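Local coordinates for protein ShdD (Sedimentibacter hydroxybenzoicus, PDB 7AE5), which takes part in the non-oxidative decarboxylation and detoxification of phenolic compounds under anaerobic conditions, although its precise role is unknown, at residues 41-45 with 46-50. Numbering follows the deposited sequence.
Sequences PVVME and KFKLD
Lys48, just after the turn, runs back across it and meets Val43, Met44 and Glu45 in turn. Its CB lies against Glu45 O, and its CG comes within 3.5 Å of Met44 O and also touches Val43 CG1. Its CD approaches the Glu45 carboxylate, and its CE reaches Val43 O at 3.5 Å. With CG of Lys48 set beside the backbone N (chi1 -73°) and the rest of the chain extended, the lysine passes over these carbonyls and crosses the Glu45 side chain at a slant. Lys48 NZ ends 4.1 Å from Glu45 OE1, too far for a salt bridge, though the opposite charges probably attract. Val43 packs beside the turn, its CG1 3.9 Å from Phe47 CB.

The backbone closes through Met44 O, which accepts a hydrogen bond from Phe47 N at 3.1 Å; Lys48 N adds weak bonds to Met44 O and Glu45 O. Met44 SD sits obliquely to the Phe47 ring, a Met-aromatic contact, and 3.7 Å from Lys46 NZ. Lys46 lays CG over the centre of the Phe47 ring, 4.1 Å above its plane, then bends at chi3 (104°) and chi4, its NZ hydrogen-bonded to OE1 of Gln456 of a Phenolic acid decarboxylase chain. Tyr283 of another such chain meets Phe47 edge-to-face, while Gln137 of that chain bonds Val42 O and Met44 N. This is a type I beta turn over 44-47, with a weakly bonded second turn over 45-48, linking the zinc-bearing part of the subunit to helix 51-55 and lodged between chains of the hetero-complex.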
ATOM      1  N   PRO H  41      36.293 -33.639  14.969  1.00 74.19           N
ATOM      2  CA  PRO H  41      35.067 -32.837  14.848  1.00 70.93           C
ATOM      3  C   PRO H  41      35.126 -31.569  15.689  1.00 71.60           C
ATOM      4  O   PRO H  41      35.458 -31.606  16.876  1.00 70.66           O
ATOM      5  CB  PRO H  41      33.967 -33.787  15.343  1.00 64.24           C
ATOM      6  CG  PRO H  41      34.604 -35.151  15.404  1.00 63.91           C
ATOM      7  CD  PRO H  41      36.051 -34.906  15.675  1.00 69.05           C
ATOM      8  N   VAL H  42      34.798 -30.448  15.057  1.00 55.56           N
ATOM      9  CA  VAL H  42      34.572 -29.181  15.739  1.00 55.94           C
ATOM     10  C   VAL H  42      33.070 -28.931  15.687  1.00 51.53           C
ATOM     11  O   VAL H  42      32.525 -28.544  14.647  1.00 51.79           O
ATOM     12  CB  VAL H  42      35.359 -28.027  15.106  1.00 61.02           C
ATOM     13  CG1 VAL H  42      34.911 -26.693  15.691  1.00 60.94           C
ATOM     14  CG2 VAL H  42      36.851 -28.226  15.316  1.00 65.01           C
ATOM     15  N   VAL H  43      32.393 -29.177  16.803  1.00 52.45           N
ATOM     16  CA  VAL H  43      30.962 -28.909  16.902  1.00 48.42           C
ATOM     17  C   VAL H  43      30.776 -27.419  17.152  1.00 50.40           C
ATOM     18  O   VAL H  43      31.352 -26.865  18.094  1.00 52.27           O
ATOM     19  CB  VAL H  43      30.320 -29.743  18.019  1.00 43.64           C
ATOM     20  CG1 VAL H  43      28.839 -29.420  18.139  1.00 43.42           C
ATOM     21  CG2 VAL H  43      30.533 -31.227  17.763  1.00 41.46           C
ATOM     22  N   MET H  44      29.989 -26.766  16.299  1.00 49.54           N
ATOM     23  CA  MET H  44      29.687 -25.357  16.508  1.00 51.69           C
ATOM     24  C   MET H  44      29.025 -25.152  17.866  1.00 51.54           C
ATOM     25  O   MET H  44      28.407 -26.059  18.432  1.00 49.55           O
ATOM     26  CB  MET H  44      28.778 -24.818  15.403  1.00 53.97           C
ATOM     27  CG  MET H  44      29.277 -25.043  13.989  1.00 54.39           C
ATOM     28  SD  MET H  44      28.137 -24.330  12.785  1.00 57.45           S
ATOM     29  CE  MET H  44      29.216 -24.087  11.376  1.00 58.97           C
ATOM     30  N   GLU H  45      29.163 -23.931  18.388  1.00 70.66           N
ATOM     31  CA  GLU H  45      28.674 -23.635  19.730  1.00 73.27           C
ATOM     32  C   GLU H  45      27.181 -23.911  19.860  1.00 74.04           C
ATOM     33  O   GLU H  45      26.722 -24.408  20.896  1.00 75.51           O
ATOM     34  CB  GLU H  45      28.981 -22.181  20.088  1.00 75.75           C
ATOM     35  CG  GLU H  45      28.676 -21.825  21.530  1.00 78.02           C
ATOM     36  CD  GLU H  45      29.538 -22.593  22.510  1.00 76.28           C
ATOM     37  OE1 GLU H  45      30.755 -22.724  22.257  1.00 73.52           O
ATOM     38  OE2 GLU H  45      28.999 -23.072  23.529  1.00 77.09           O
ATOM     39  N   LYS H  46      26.407 -23.611  18.815  1.00 62.78           N
ATOM     40  CA  LYS H  46      24.957 -23.732  18.896  1.00 62.14           C
ATOM     41  C   LYS H  46      24.471 -25.173  18.830  1.00 58.47           C
ATOM     42  O   LYS H  46      23.326 -25.442  19.211  1.00 57.67           O
ATOM     43  CB  LYS H  46      24.297 -22.914  17.783  1.00 61.03           C
ATOM     44  CG  LYS H  46      24.611 -23.394  16.377  1.00 57.91           C
ATOM     45  CD  LYS H  46      23.583 -22.874  15.385  1.00 55.99           C
ATOM     46  CE  LYS H  46      24.146 -21.728  14.556  1.00 59.00           C
ATOM     47  NZ  LYS H  46      25.323 -22.155  13.753  1.00 58.24           N
ATOM     48  N   PHE H  47      25.300 -26.103  18.361  1.00 57.79           N
ATOM     49  CA  PHE H  47      24.915 -27.506  18.306  1.00 52.97           C
ATOM     50  C   PHE H  47      25.463 -28.318  19.470  1.00 53.64           C
ATOM     51  O   PHE H  47      25.131 -29.501  19.589  1.00 49.01           O
ATOM     52  CB  PHE H  47      25.367 -28.130  16.980  1.00 48.10           C
ATOM     53  CG  PHE H  47      24.655 -27.573  15.781  1.00 46.27           C
ATOM     54  CD1 PHE H  47      23.285 -27.368  15.809  1.00 44.39           C
ATOM     55  CD2 PHE H  47      25.353 -27.246  14.633  1.00 46.36           C
ATOM     56  CE1 PHE H  47      22.624 -26.851  14.709  1.00 42.50           C
ATOM     57  CE2 PHE H  47      24.699 -26.728  13.531  1.00 44.86           C
ATOM     58  CZ  PHE H  47      23.334 -26.531  13.569  1.00 42.99           C
ATOM     59  N   LYS H  48      26.288 -27.717  20.324  1.00 55.48           N
ATOM     60  CA  LYS H  48      26.752 -28.399  21.523  1.00 55.26           C
ATOM     61  C   LYS H  48      25.594 -28.603  22.492  1.00 57.10           C
ATOM     62  O   LYS H  48      24.668 -27.793  22.571  1.00 62.10           O
ATOM     63  CB  LYS H  48      27.866 -27.598  22.199  1.00 58.80           C
ATOM     64  CG  LYS H  48      29.197 -27.639  21.467  1.00 56.11           C
ATOM     65  CD  LYS H  48      30.272 -26.875  22.223  1.00 55.57           C
ATOM     66  CE  LYS H  48      31.638 -27.079  21.591  1.00 51.14           C
ATOM     67  NZ  LYS H  48      32.699 -26.345  22.332  1.00 49.52           N
ATOM     68  N   LEU H  49      25.652 -29.704  23.235  1.00 52.51           N
ATOM     69  CA  LEU H  49      24.599 -30.066  24.168  1.00 54.13           C
ATOM     70  C   LEU H  49      25.147 -30.109  25.588  1.00 54.87           C
ATOM     71  O   LEU H  49      26.354 -30.236  25.809  1.00 51.87           O
ATOM     72  CB  LEU H  49      23.980 -31.422  23.805  1.00 49.12           C
ATOM     73  CG  LEU H  49      23.236 -31.478  22.470  1.00 45.71           C
ATOM     74  CD1 LEU H  49      22.745 -32.891  22.185  1.00 37.79           C
ATOM     75  CD2 LEU H  49      22.080 -30.490  22.467  1.00 50.74           C
ATOM     76  N   ASP H  50      24.238 -29.986  26.551  1.00 72.87           N
ATOM     77  CA  ASP H  50      24.562 -30.183  27.958  1.00 73.45           C
ATOM     78  C   ASP H  50      23.403 -30.937  28.600  1.00 74.56           C
ATOM     79  O   ASP H  50      22.515 -31.453  27.915  1.00 72.97           O
ATOM     80  CB  ASP H  50      24.875 -28.847  28.652  1.00 77.19           C
ATOM     81  CG  ASP H  50      23.709 -27.862  28.623  1.00 81.20           C
ATOM     82  OD1 ASP H  50      22.540 -28.280  28.471  1.00 81.29           O
ATOM     83  OD2 ASP H  50      23.969 -26.648  28.759  1.00 83.49           O
TER